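Local coordinates for protein fuculose-1-phosphate aldolase (Glaciozyma antarctica, PDB 4XXF) that belongs to the class II aldolase and adducin family, has the AraD-like fold and binds a zinc ion through a histidine site, at residues A[47-52]-A[111-116]; A[57-62]-A[73-78]; A[131-136]-A[198-203]; A[145-150]-A[175-180]; A[190-195]-A[232-237]. All coordinates share one frame; numbering follows the deposited sequence.

Interaction 1 (A[47-52]-A[111-116]); sequences TVRDPE and EVQAIC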
# COMPACT_ATOMS: atom_id res chain seq x y z
N THR A 47 26.32 -3.44 3.49
CA THR A 47 27.77 -3.26 3.41
C THR A 47 28.31 -3.69 2.06
O THR A 47 27.74 -4.56 1.39
CB THR A 47 28.50 -4.07 4.50
OG1 THR A 47 28.13 -5.45 4.41
CG2 THR A 47 28.17 -3.55 5.90
N VAL A 48 29.40 -3.04 1.64
CA VAL A 48 30.17 -3.54 0.51
C VAL A 48 31.66 -3.50 0.86
O VAL A 48 32.17 -2.54 1.45
CB VAL A 48 29.87 -2.75 -0.80
CG1 VAL A 48 30.30 -1.29 -0.69
CG2 VAL A 48 30.53 -3.41 -2.00
N ARG A 49 32.35 -4.57 0.50
CA ARG A 49 33.78 -4.66 0.72
C ARG A 49 34.51 -3.65 -0.14
O ARG A 49 34.22 -3.51 -1.33
CB ARG A 49 34.25 -6.07 0.39
CG ARG A 49 35.60 -6.43 0.95
CD ARG A 49 36.02 -7.76 0.39
NE ARG A 49 35.15 -8.89 0.74
CZ ARG A 49 35.28 -9.62 1.86
NH1 ARG A 49 36.17 -9.28 2.77
NH2 ARG A 49 34.50 -10.67 2.07
N ASP A 50 35.46 -2.93 0.45
CA ASP A 50 36.28 -2.01 -0.34
C ASP A 50 37.11 -2.78 -1.36
O ASP A 50 37.61 -3.85 -1.06
CB ASP A 50 37.21 -1.19 0.57
CG ASP A 50 37.94 -0.11 -0.19
OD1 ASP A 50 39.11 -0.34 -0.58
OD2 ASP A 50 37.33 0.97 -0.41
N PRO A 51 37.25 -2.23 -2.58
CA PRO A 51 37.95 -2.98 -3.62
C PRO A 51 39.46 -2.99 -3.49
O PRO A 51 40.13 -3.74 -4.21
CB PRO A 51 37.53 -2.27 -4.91
CG PRO A 51 37.16 -0.89 -4.48
CD PRO A 51 36.54 -1.05 -3.13
N GLU A 52 40.02 -2.17 -2.61
CA GLU A 52 41.47 -2.13 -2.45
C GLU A 52 41.91 -2.92 -1.22
O GLU A 52 42.89 -3.67 -1.28
CB GLU A 52 41.95 -0.69 -2.35
CG GLU A 52 43.46 -0.54 -2.28
CD GLU A 52 43.91 0.88 -2.51
OE1 GLU A 52 43.11 1.81 -2.27
OE2 GLU A 52 45.07 1.07 -2.93
N GLU A 111 34.37 -14.39 -1.13
CA GLU A 111 33.66 -14.07 -2.36
C GLU A 111 32.45 -13.17 -2.09
O GLU A 111 31.90 -12.57 -3.02
CB GLU A 111 33.21 -15.35 -3.07
CG GLU A 111 31.89 -15.94 -2.58
CD GLU A 111 32.03 -16.74 -1.30
OE1 GLU A 111 33.15 -16.84 -0.75
OE2 GLU A 111 31.00 -17.28 -0.85
N VAL A 112 32.02 -13.08 -0.84
CA VAL A 112 30.88 -12.23 -0.52
C VAL A 112 31.33 -10.79 -0.45
O VAL A 112 32.10 -10.38 0.43
CB VAL A 112 30.21 -12.66 0.80
CG1 VAL A 112 29.26 -11.58 1.29
CG2 VAL A 112 29.46 -13.96 0.60
N GLN A 113 30.83 -10.00 -1.40
CA GLN A 113 31.24 -8.61 -1.48
C GLN A 113 30.21 -7.69 -0.83
O GLN A 113 30.56 -6.61 -0.37
CB GLN A 113 31.48 -8.24 -2.94
CG GLN A 113 32.62 -9.04 -3.58
CD GLN A 113 33.92 -8.91 -2.80
OE1 GLN A 113 34.54 -7.86 -2.80
NE2 GLN A 113 34.31 -9.98 -2.11
N ALA A 114 28.96 -8.14 -0.76
CA ALA A 114 27.89 -7.29 -0.25
C ALA A 114 26.92 -8.09 0.60
O ALA A 114 26.65 -9.26 0.31
CB ALA A 114 27.13 -6.63 -1.40
N ILE A 115 26.41 -7.44 1.64
CA ILE A 115 25.46 -8.07 2.56
C ILE A 115 24.35 -7.08 2.85
O ILE A 115 24.61 -5.91 3.08
CB ILE A 115 26.17 -8.52 3.87
CG1 ILE A 115 27.33 -9.48 3.57
CG2 ILE A 115 25.17 -9.14 4.84
CD1 ILE A 115 28.13 -9.86 4.79
N CYS A 116 23.10 -7.57 2.83
CA CYS A 116 21.92 -6.75 3.11
C CYS A 116 21.13 -7.29 4.28
O CYS A 116 20.81 -8.47 4.33
CB CYS A 116 20.97 -6.70 1.91
SG CYS A 116 21.64 -6.09 0.37
O HOH W 1 35.09 -5.07 -3.53
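The carbonyl oxygen of V112 is gripped from several directions. R49 NH2 gives it the stronger bond, 2.9 Å from V112 O and 21° out of the guanidinium plane, while R49 NE adds a weak one, and H106 ND1 also bonds to it. A bend at chi3 (-63°) turns the end of R49 alongside Q113, whose amide, in the conformer given, lies at the guanidinium edge, the two planes 27° apart. R49 NE and Q113 NE2 sit 3.2 Å from each other, but both are donors, so no bond joins them; Q113 OE1 instead takes a hydrogen from a water that also bonds R49 O. NH2 of the arginine has a second acceptor in H106 O, and NH1 bonds K54 O. Behind this, the backbones pair antiparallel: R49 N meets Q113 O at 2.9 Å, and T47 N meets I115 O at 3.0 Å, both donors in the carbonyl plane. T47 and I115 stand side by side, OG1 against I115 CB at 3.7 Å, with T47 OG1 bonded to H102 and H106. On the far side of strand 114-118, Q113 and A114 both face G187, a classic beta bulge in the central sheet of this AraD-like fold.

Interaction 2 (A[57-62]-A[73-78]); sequences FWVNPF and DLILVN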
# COMPACT_ATOMS: atom_id res chain seq x y z
N PHE A 57 35.23 -1.89 4.80
CA PHE A 57 33.86 -1.97 4.31
C PHE A 57 33.19 -0.61 4.32
O PHE A 57 33.35 0.16 5.27
CB PHE A 57 33.06 -2.96 5.16
CG PHE A 57 33.71 -4.29 5.26
CD1 PHE A 57 34.64 -4.56 6.25
CD2 PHE A 57 33.45 -5.26 4.31
CE1 PHE A 57 35.28 -5.78 6.31
CE2 PHE A 57 34.08 -6.48 4.36
CZ PHE A 57 35.00 -6.75 5.36
N TRP A 58 32.42 -0.33 3.28
CA TRP A 58 31.55 0.84 3.24
C TRP A 58 30.18 0.45 3.77
O TRP A 58 29.68 -0.64 3.48
CB TRP A 58 31.46 1.41 1.82
CG TRP A 58 32.78 1.93 1.35
CD1 TRP A 58 33.72 1.26 0.63
CD2 TRP A 58 33.32 3.23 1.62
NE1 TRP A 58 34.82 2.07 0.42
CE2 TRP A 58 34.60 3.28 1.02
CE3 TRP A 58 32.85 4.36 2.31
CZ2 TRP A 58 35.42 4.41 1.09
CZ3 TRP A 58 33.67 5.49 2.38
CH2 TRP A 58 34.93 5.50 1.77
N VAL A 59 29.58 1.34 4.56
CA VAL A 59 28.31 1.03 5.22
C VAL A 59 27.54 2.32 5.45
O VAL A 59 28.12 3.41 5.49
CB VAL A 59 28.56 0.27 6.56
CG1 VAL A 59 29.32 1.14 7.53
CG2 VAL A 59 27.27 -0.24 7.19
N ASN A 60 26.23 2.20 5.57
CA ASN A 60 25.40 3.32 5.99
C ASN A 60 25.70 3.75 7.42
O ASN A 60 25.97 2.90 8.27
CB ASN A 60 23.93 2.96 5.84
CG ASN A 60 23.56 1.69 6.58
OD1 ASN A 60 24.04 0.60 6.26
ND2 ASN A 60 22.67 1.82 7.56
N PRO A 61 25.70 5.07 7.68
CA PRO A 61 25.98 5.56 9.03
C PRO A 61 24.75 5.43 9.92
O PRO A 61 23.62 5.61 9.45
CB PRO A 61 26.35 7.03 8.80
CG PRO A 61 25.55 7.40 7.58
CD PRO A 61 25.56 6.16 6.70
N PHE A 62 24.96 5.12 11.19
CA PHE A 62 23.88 4.81 12.11
C PHE A 62 22.90 5.97 12.28
O PHE A 62 23.30 7.09 12.59
CB PHE A 62 24.50 4.43 13.47
CG PHE A 62 23.60 3.61 14.38
CD1 PHE A 62 22.48 2.93 13.92
CD2 PHE A 62 23.92 3.52 15.73
CE1 PHE A 62 21.70 2.19 14.79
CE2 PHE A 62 23.14 2.78 16.60
CZ PHE A 62 22.03 2.12 16.13
N ASP A 73 27.50 10.40 2.65
CA ASP A 73 27.17 9.92 3.99
C ASP A 73 27.85 8.61 4.36
O ASP A 73 28.01 8.30 5.55
CB ASP A 73 25.66 9.71 4.12
CG ASP A 73 24.89 11.00 4.02
OD1 ASP A 73 25.15 11.92 4.83
OD2 ASP A 73 24.02 11.10 3.12
N LEU A 74 28.21 7.81 3.36
CA LEU A 74 28.77 6.48 3.63
C LEU A 74 30.05 6.57 4.43
O LEU A 74 30.90 7.43 4.17
CB LEU A 74 29.05 5.72 2.35
CG LEU A 74 27.87 5.41 1.45
CD1 LEU A 74 28.38 4.54 0.31
CD2 LEU A 74 26.74 4.72 2.23
N ILE A 75 30.23 5.63 5.36
CA ILE A 75 31.44 5.58 6.16
C ILE A 75 32.23 4.32 5.87
O ILE A 75 31.68 3.31 5.42
CB ILE A 75 31.13 5.64 7.68
CG1 ILE A 75 30.04 4.63 8.06
CG2 ILE A 75 30.72 7.06 8.08
CD1 ILE A 75 29.90 4.42 9.56
N LEU A 76 33.53 4.40 6.12
CA LEU A 76 34.44 3.29 5.93
C LEU A 76 34.80 2.72 7.29
O LEU A 76 35.17 3.46 8.20
CB LEU A 76 35.70 3.75 5.20
CG LEU A 76 36.76 2.70 4.87
CD1 LEU A 76 36.23 1.68 3.87
CD2 LEU A 76 38.00 3.39 4.32
N VAL A 77 34.68 1.40 7.43
CA VAL A 77 34.85 0.70 8.70
C VAL A 77 35.84 -0.45 8.51
O VAL A 77 35.78 -1.14 7.49
CB VAL A 77 33.49 0.18 9.21
CG1 VAL A 77 33.64 -0.57 10.53
CG2 VAL A 77 32.50 1.33 9.37
N ASN A 78 36.74 -0.68 9.47
CA ASN A 78 37.62 -1.83 9.32
C ASN A 78 36.95 -3.08 9.90
O ASN A 78 35.81 -3.03 10.38
CB ASN A 78 39.02 -1.58 9.93
CG ASN A 78 39.00 -1.40 11.44
OD1 ASN A 78 38.02 -1.70 12.11
ND2 ASN A 78 40.11 -0.90 11.98
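V59 is wedged into the tight half of this contact. Its CG1 lies 3.6 Å from I75 CG1 and, in the V77 conformer given, 3.7 Å from V77 CG2, touching both neighbours on its face of the sheet. V59 and I75 run side by side, and the first torsion of I75 (49°) sets its CG1 between the backbone N and the carbonyl carbon, close to V59. Four backbone bonds fasten the antiparallel strands, two between F57 and V77 and two between V59 and I75; V77 N to F57 O is 2.8 Å. On the other face W58 is buried, but L76 beside it is partly exposed. L76 CD1 sits over the indole, 3.8 Å from the centroid of its five-membered ring, a CH-pi contact, while L74 O meets the ring edge in plane. Beyond the strands P61 CG still comes within 3.3 Å of D73 O, while P61 CB is 4.4 Å from I75 CG2. Strand 75-78 is the outermost strand on this side of the chain's sheet, with 56-59 between it and strand 45-49. Helix 15-36 covers W58 and L74, where K23 makes a cation-pi contact with the indole, and helix 96-108 brings F99 against F57 and V77.

Interaction 3 (A[131-136]-A[198-203]); sequences KPLAIT and IMLEKQ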
# COMPACT_ATOMS: atom_id res chain seq x y z
N LYS A 131 9.65 -21.31 10.50
CA LYS A 131 9.44 -22.28 9.43
C LYS A 131 10.40 -22.01 8.28
O LYS A 131 10.74 -20.85 8.01
CB LYS A 131 8.01 -22.17 8.89
CG LYS A 131 6.92 -22.55 9.85
CD LYS A 131 5.58 -22.37 9.17
CE LYS A 131 4.44 -22.87 10.03
NZ LYS A 131 3.15 -22.79 9.31
N PRO A 132 10.82 -23.06 7.57
CA PRO A 132 11.59 -22.82 6.35
C PRO A 132 10.72 -22.20 5.26
O PRO A 132 9.50 -22.36 5.26
CB PRO A 132 12.06 -24.22 5.94
CG PRO A 132 11.03 -25.12 6.49
CD PRO A 132 10.59 -24.50 7.80
N LEU A 133 11.36 -21.49 4.34
CA LEU A 133 10.64 -20.92 3.21
C LEU A 133 10.12 -22.06 2.33
O LEU A 133 10.89 -22.92 1.90
CB LEU A 133 11.56 -20.02 2.40
CG LEU A 133 10.87 -19.19 1.33
CD1 LEU A 133 10.16 -17.99 1.97
CD2 LEU A 133 11.87 -18.75 0.26
N ALA A 134 8.81 -22.08 2.07
CA ALA A 134 8.25 -23.08 1.17
C ALA A 134 8.51 -22.71 -0.29
O ALA A 134 8.39 -21.55 -0.67
CB ALA A 134 6.75 -23.25 1.42
N ILE A 135 8.88 -23.69 -1.10
CA ILE A 135 9.18 -23.43 -2.50
C ILE A 135 7.91 -23.71 -3.31
O ILE A 135 7.67 -24.83 -3.79
CB ILE A 135 10.39 -24.26 -2.99
CG1 ILE A 135 11.59 -24.05 -2.05
CG2 ILE A 135 10.74 -23.89 -4.43
CD1 ILE A 135 12.04 -22.59 -1.88
N THR A 136 7.08 -22.67 -3.43
CA THR A 136 5.72 -22.79 -3.97
C THR A 136 5.46 -21.90 -5.19
O THR A 136 4.36 -21.91 -5.73
CB THR A 136 4.69 -22.41 -2.91
OG1 THR A 136 4.97 -21.08 -2.49
CG2 THR A 136 4.78 -23.35 -1.71
N ILE A 198 15.00 -8.54 -2.18
CA ILE A 198 13.70 -8.21 -2.76
C ILE A 198 12.87 -9.47 -3.00
O ILE A 198 11.67 -9.53 -2.68
CB ILE A 198 13.86 -7.44 -4.09
CG1 ILE A 198 14.40 -6.03 -3.82
CG2 ILE A 198 12.55 -7.34 -4.84
CD1 ILE A 198 14.94 -5.34 -5.09
N MET A 199 13.50 -10.50 -3.56
CA MET A 199 12.79 -11.72 -3.88
C MET A 199 12.38 -12.49 -2.63
O MET A 199 11.31 -13.10 -2.60
CB MET A 199 13.62 -12.60 -4.82
CG MET A 199 13.83 -11.94 -6.18
SD MET A 199 14.83 -12.95 -7.30
CE MET A 199 13.64 -14.20 -7.79
N LEU A 200 13.23 -12.47 -1.61
CA LEU A 200 12.92 -13.21 -0.38
C LEU A 200 11.81 -12.51 0.40
O LEU A 200 10.89 -13.18 0.89
CB LEU A 200 14.17 -13.38 0.49
CG LEU A 200 14.04 -14.25 1.73
CD1 LEU A 200 13.53 -15.64 1.37
CD2 LEU A 200 15.39 -14.34 2.40
N GLU A 201 11.86 -11.19 0.49
CA GLU A 201 10.79 -10.43 1.13
C GLU A 201 9.46 -10.69 0.43
O GLU A 201 8.44 -10.92 1.08
CB GLU A 201 11.12 -8.94 1.16
CG GLU A 201 10.00 -8.01 1.68
CD GLU A 201 9.71 -8.11 3.17
OE1 GLU A 201 10.42 -8.85 3.89
OE2 GLU A 201 8.77 -7.41 3.60
N LYS A 202 9.48 -10.69 -0.90
CA LYS A 202 8.27 -10.96 -1.66
C LYS A 202 7.75 -12.37 -1.41
O LYS A 202 6.54 -12.56 -1.21
CB LYS A 202 8.51 -10.75 -3.16
CG LYS A 202 7.27 -11.01 -4.04
CD LYS A 202 6.06 -10.17 -3.68
CE LYS A 202 6.30 -8.68 -3.89
NZ LYS A 202 5.09 -7.87 -3.55
N GLN A 203 8.62 -13.38 -1.39
CA GLN A 203 8.12 -14.73 -1.18
C GLN A 203 7.61 -14.91 0.25
O GLN A 203 6.66 -15.66 0.47
CB GLN A 203 9.17 -15.78 -1.52
CG GLN A 203 8.60 -17.20 -1.47
CD GLN A 203 7.43 -17.44 -2.41
OE1 GLN A 203 7.34 -16.86 -3.48
NE2 GLN A 203 6.53 -18.32 -2.00
O HOH W 2 6.89 -19.74 0.41
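The carboxamide of Q203 is the flat group here, and it meets segment 131-136 through its NH2 end. NE2 lies 3.2 Å from T136 OG1 and donates to a water at 2.8 Å; that water in turn gives a hydrogen to A134 O, 2.6 Å away. The oxygen end of the same amide, OE1, is taken by T137 OG1, so both ends are engaged and the amide's rotation is fixed. The methyls of L133 stop short of the flat group and rest on the aliphatic part of the chain, CD1 being 3.9 Å from Q203 CG. The glutamine chain is bent at chi2 (59°), which swings CD and its amide to one side, leaving CG for the leucine and sending NE2 toward T136. One turn earlier on the helix, L200 comes in at an angle to L133, its CD1 3.7 Å from L133 CD2, so L133 is shared by two residues on the same flank of the helix.

What is joined is helix 190-213 and the irregular connection that runs from helix 121-127 to strand 147-150. The connection has no backbone bond to segment 198-203; it rests on L133 packed against L200 and Q203, and on the amide's approach to T136 and the bridging water. On the sheet side, L133 packs on I177 and L200 on A175 and L183. The same region faces another copy of the protein: T136 O accepts from N180 ND2 of the third subunit, and K202 NZ bonds to T121 OG1 of that subunit.

Interaction 4 (A[145-150]-A[175-180]); sequences GDVALL and AIILQN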
# COMPACT_ATOMS: atom_id res chain seq x y z
N GLY A 145 16.95 -24.99 -1.98
CA GLY A 145 18.15 -25.55 -1.39
C GLY A 145 19.22 -24.52 -1.04
O GLY A 145 20.36 -24.89 -0.77
N ASP A 146 18.86 -23.24 -1.03
CA ASP A 146 19.86 -22.19 -0.89
C ASP A 146 19.44 -21.08 0.06
O ASP A 146 19.94 -19.96 -0.04
CB ASP A 146 20.20 -21.60 -2.27
CG ASP A 146 21.64 -21.07 -2.34
OD1 ASP A 146 22.54 -21.66 -1.70
OD2 ASP A 146 21.87 -20.09 -3.07
N VAL A 147 18.52 -21.38 0.98
CA VAL A 147 18.18 -20.43 2.02
C VAL A 147 18.23 -21.14 3.37
O VAL A 147 17.71 -22.26 3.52
CB VAL A 147 16.79 -19.75 1.78
CG1 VAL A 147 15.66 -20.78 1.61
CG2 VAL A 147 16.47 -18.77 2.90
N ALA A 148 18.91 -20.52 4.32
CA ALA A 148 19.09 -21.08 5.64
C ALA A 148 18.01 -20.60 6.61
O ALA A 148 17.31 -19.63 6.35
CB ALA A 148 20.47 -20.73 6.17
N LEU A 149 17.90 -21.30 7.72
CA LEU A 149 16.99 -20.93 8.79
C LEU A 149 17.73 -21.07 10.10
O LEU A 149 18.21 -22.15 10.43
CB LEU A 149 15.73 -21.80 8.80
CG LEU A 149 14.72 -21.56 9.93
CD1 LEU A 149 14.14 -20.14 9.89
CD2 LEU A 149 13.60 -22.61 9.89
N LEU A 150 17.84 -19.97 10.83
CA LEU A 150 18.43 -20.02 12.16
C LEU A 150 17.33 -19.99 13.20
O LEU A 150 16.52 -19.07 13.21
CB LEU A 150 19.39 -18.86 12.38
CG LEU A 150 20.09 -18.84 13.74
CD1 LEU A 150 20.80 -20.16 14.00
CD2 LEU A 150 21.05 -17.67 13.83
N ALA A 175 21.08 -16.65 1.41
CA ALA A 175 20.17 -15.94 2.30
C ALA A 175 19.88 -16.75 3.54
O ALA A 175 20.05 -17.97 3.55
CB ALA A 175 18.87 -15.60 1.58
N ILE A 176 19.45 -16.06 4.59
CA ILE A 176 19.07 -16.72 5.82
C ILE A 176 17.85 -16.01 6.42
O ILE A 176 17.72 -14.78 6.40
CB ILE A 176 20.25 -16.78 6.84
CG1 ILE A 176 19.85 -17.55 8.10
CG2 ILE A 176 20.75 -15.37 7.18
CD1 ILE A 176 21.04 -17.98 8.96
N ILE A 177 16.92 -16.83 6.90
CA ILE A 177 15.79 -16.34 7.69
C ILE A 177 16.18 -16.48 9.15
O ILE A 177 16.46 -17.58 9.62
CB ILE A 177 14.51 -17.13 7.38
CG1 ILE A 177 14.19 -16.99 5.89
CG2 ILE A 177 13.36 -16.66 8.25
CD1 ILE A 177 12.94 -17.69 5.44
N LEU A 178 16.26 -15.34 9.83
CA LEU A 178 16.65 -15.29 11.23
C LEU A 178 15.40 -15.27 12.08
O LEU A 178 14.66 -14.29 12.08
CB LEU A 178 17.51 -14.05 11.49
CG LEU A 178 18.74 -13.91 10.59
CD1 LEU A 178 19.30 -12.49 10.69
CD2 LEU A 178 19.80 -14.94 10.96
N GLN A 179 15.15 -16.35 12.81
CA GLN A 179 13.91 -16.46 13.56
C GLN A 179 13.73 -15.28 14.52
O GLN A 179 14.68 -14.86 15.19
CB GLN A 179 13.88 -17.78 14.33
CG GLN A 179 12.56 -18.07 15.00
CD GLN A 179 12.61 -19.37 15.77
OE1 GLN A 179 12.83 -20.43 15.19
NE2 GLN A 179 12.42 -19.28 17.07
N ASN A 180 12.51 -14.75 14.53
CA ASN A 180 12.14 -13.62 15.39
C ASN A 180 12.93 -12.36 15.10
O ASN A 180 13.14 -11.55 15.99
CB ASN A 180 12.31 -13.96 16.87
CG ASN A 180 11.59 -15.24 17.28
OD1 ASN A 180 12.24 -16.21 17.71
ND2 ASN A 180 10.27 -15.26 17.16
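A148 and I176 face each other on one side of a parallel pair of strands, with L150 and L178 beyond them, while V147, A175, L149 and I177 point to the other side. On the first side A148 CB lies 3.8 Å from I176 CG1. With CG1 anti to the backbone N (chi1 -177°), the isoleucine chain reaches along the neighbouring strand, and its CD1 comes to rest 3.9 Å from L150 CB. L150 and L178 then meet at an angle through their CD2 methyls, 4.2 Å apart. On the second side V147 CG2 touches both A175 CB and I177 CG1. Further on, L149 is turned across I177, its CD1 lying 3.9 Å from I177 CG2 and also close to I177 O.

The backbone ladder runs in the staggered way of parallel strands: A148 bonds to A175 and I177, and L150 to I177 and Q179. A148 N to A175 O (2.9 Å) is almost straight at the hydrogen, 174°. I177 N is just as straight toward A148 O, yet it approaches from 35° above the carbonyl plane. After strand 147-150 and a break in the model, the chain passes through helix 163-170 before returning as strand 175-178, a beta-alpha-beta crossover; T165, I166 and A169 of that helix cover L150, and A169 also touches I176. Across the other face, L133 and F126 pack on I177. No side-chain polar group bonds across the strands, so the directional bonds of the contact are all backbone ones, and the side chains add apolar packing on both faces.

Interaction 5 (A[190-195]-A[232-237]); sequences IDSAVA and GHEQAG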
# COMPACT_ATOMS: atom_id res chain seq x y z
N ILE A 190 26.74 -6.16 -4.99
CA ILE A 190 25.65 -5.45 -4.33
C ILE A 190 24.33 -5.80 -5.01
O ILE A 190 23.33 -6.07 -4.36
CB ILE A 190 25.87 -3.93 -4.40
CG1 ILE A 190 27.11 -3.53 -3.61
CG2 ILE A 190 24.63 -3.17 -3.92
CD1 ILE A 190 27.66 -2.18 -4.04
N ASP A 191 24.36 -5.82 -6.34
CA ASP A 191 23.14 -6.04 -7.11
C ASP A 191 22.49 -7.38 -6.79
O ASP A 191 21.29 -7.45 -6.54
CB ASP A 191 23.45 -5.98 -8.60
CG ASP A 191 24.08 -4.66 -9.02
OD1 ASP A 191 23.56 -4.02 -9.95
OD2 ASP A 191 25.10 -4.25 -8.41
N SER A 192 23.28 -8.45 -6.78
CA SER A 192 22.68 -9.75 -6.51
C SER A 192 22.18 -9.84 -5.07
O SER A 192 21.11 -10.38 -4.84
CB SER A 192 23.64 -10.90 -6.83
OG SER A 192 24.77 -10.91 -5.97
N ALA A 193 22.92 -9.30 -4.10
CA ALA A 193 22.43 -9.30 -2.72
C ALA A 193 21.07 -8.59 -2.61
O ALA A 193 20.18 -9.04 -1.88
CB ALA A 193 23.44 -8.64 -1.80
N VAL A 194 20.92 -7.49 -3.34
CA VAL A 194 19.67 -6.74 -3.37
C VAL A 194 18.56 -7.55 -4.02
O VAL A 194 17.44 -7.60 -3.49
CB VAL A 194 19.87 -5.40 -4.08
CG1 VAL A 194 18.54 -4.73 -4.39
CG2 VAL A 194 20.71 -4.47 -3.23
N ALA A 195 18.84 -8.20 -5.16
CA ALA A 195 17.83 -9.04 -5.80
C ALA A 195 17.35 -10.11 -4.84
O ALA A 195 16.15 -10.34 -4.71
CB ALA A 195 18.37 -9.70 -7.07
N GLY A 232 18.81 -18.82 -9.83
CA GLY A 232 19.46 -18.85 -8.53
C GLY A 232 20.93 -18.51 -8.48
O GLY A 232 21.49 -18.39 -7.39
N HIS A 233 21.57 -18.36 -9.63
CA HIS A 233 23.01 -18.10 -9.66
C HIS A 233 23.28 -16.60 -9.67
O HIS A 233 22.38 -15.79 -9.87
CB HIS A 233 23.68 -18.80 -10.86
CG HIS A 233 23.13 -18.41 -12.20
ND1 HIS A 233 23.50 -17.24 -12.84
CD2 HIS A 233 22.29 -19.04 -13.04
CE1 HIS A 233 22.88 -17.16 -14.00
NE2 HIS A 233 22.14 -18.25 -14.15
N GLU A 234 24.54 -16.23 -9.45
CA GLU A 234 24.88 -14.84 -9.18
C GLU A 234 24.69 -13.91 -10.36
O GLU A 234 24.27 -12.77 -10.18
CB GLU A 234 26.31 -14.76 -8.64
CG GLU A 234 26.43 -15.28 -7.20
CD GLU A 234 25.65 -14.41 -6.23
OE1 GLU A 234 26.06 -13.25 -6.03
OE2 GLU A 234 24.62 -14.88 -5.69
N GLN A 235 24.97 -14.37 -11.58
CA GLN A 235 24.69 -13.55 -12.76
C GLN A 235 23.19 -13.31 -12.93
O GLN A 235 22.77 -12.22 -13.29
CB GLN A 235 25.26 -14.19 -14.02
CG GLN A 235 26.76 -14.04 -14.16
CD GLN A 235 27.28 -14.71 -15.41
OE1 GLN A 235 27.79 -15.83 -15.36
NE2 GLN A 235 27.14 -14.03 -16.54
N ALA A 236 22.38 -14.34 -12.67
CA ALA A 236 20.93 -14.16 -12.71
C ALA A 236 20.46 -13.16 -11.65
O ALA A 236 19.57 -12.36 -11.91
CB ALA A 236 20.21 -15.49 -12.51
N GLY A 237 21.09 -13.19 -10.48
CA GLY A 237 20.77 -12.22 -9.44
C GLY A 237 21.07 -10.81 -9.88
O GLY A 237 20.25 -9.90 -9.68
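Two helices come together at S192 and G237, whose CA atoms are only 4.3 Å apart. With no side chain on G237, the backbone of the second helix can lie directly against the first, S192 CA being 3.9 Å from G237 C. One turn further, A195 CB presses on the carbonyl, 3.2 Å from G237 O, a snug fit. The polar link stands beside this close approach. S192 OG, placed between the backbone N and the carbonyl carbon by a chi1 of 66°, donates to E234 OE1 at 2.7 Å. It arrives on the syn side of the carboxylate, 32° out of its plane. The glutamate reaches the serine because its chain is bent at chi2 (-64°), bringing the carboxylate back toward the first helix.

Both carboxylate oxygens are in use: OE1 also accepts from T188 N, just ahead of helix 190-213, and OE2 from W196 NE1. Three donors around this carboxylate, near the start of a helix, would be expected to favour its charged form. Neighbouring D191 turns the other way, to a salt bridge with R25. Helix 190-213 also packs on helix 15-36, through I190 and V194, and on strand 114-118. The arrangement is a close helix-helix packing built on small residues, serine and alanine against glycine, and it seats the start of the C-terminal helix 234-256 on helix 190-213, in a protein of the AraD-like fold.

Interactions 1, 2 and 4 belong to one mixed sheet. Interactions 1 and 2 use the neighbouring strands 45-49 and 56-59 and touch directly, V48 O to W58 N and D50 OD2 to W58 NE1 both at 2.9 Å; interaction 4 lies toward the other edge, its centre about 20 Å from that of interaction 1. Helix 190-213 ties in the rest: its start, in interaction 5, lays I190 on A114 and V48, and its next turns, in interaction 3, lay L200 on A175. Zinc is held by H117, H119 and H181, which follow closely on the segments 111-116 and 175-180. The side chain of L178 is about 6 Å from a bound zinc ion, and that of I115 about 10 Å.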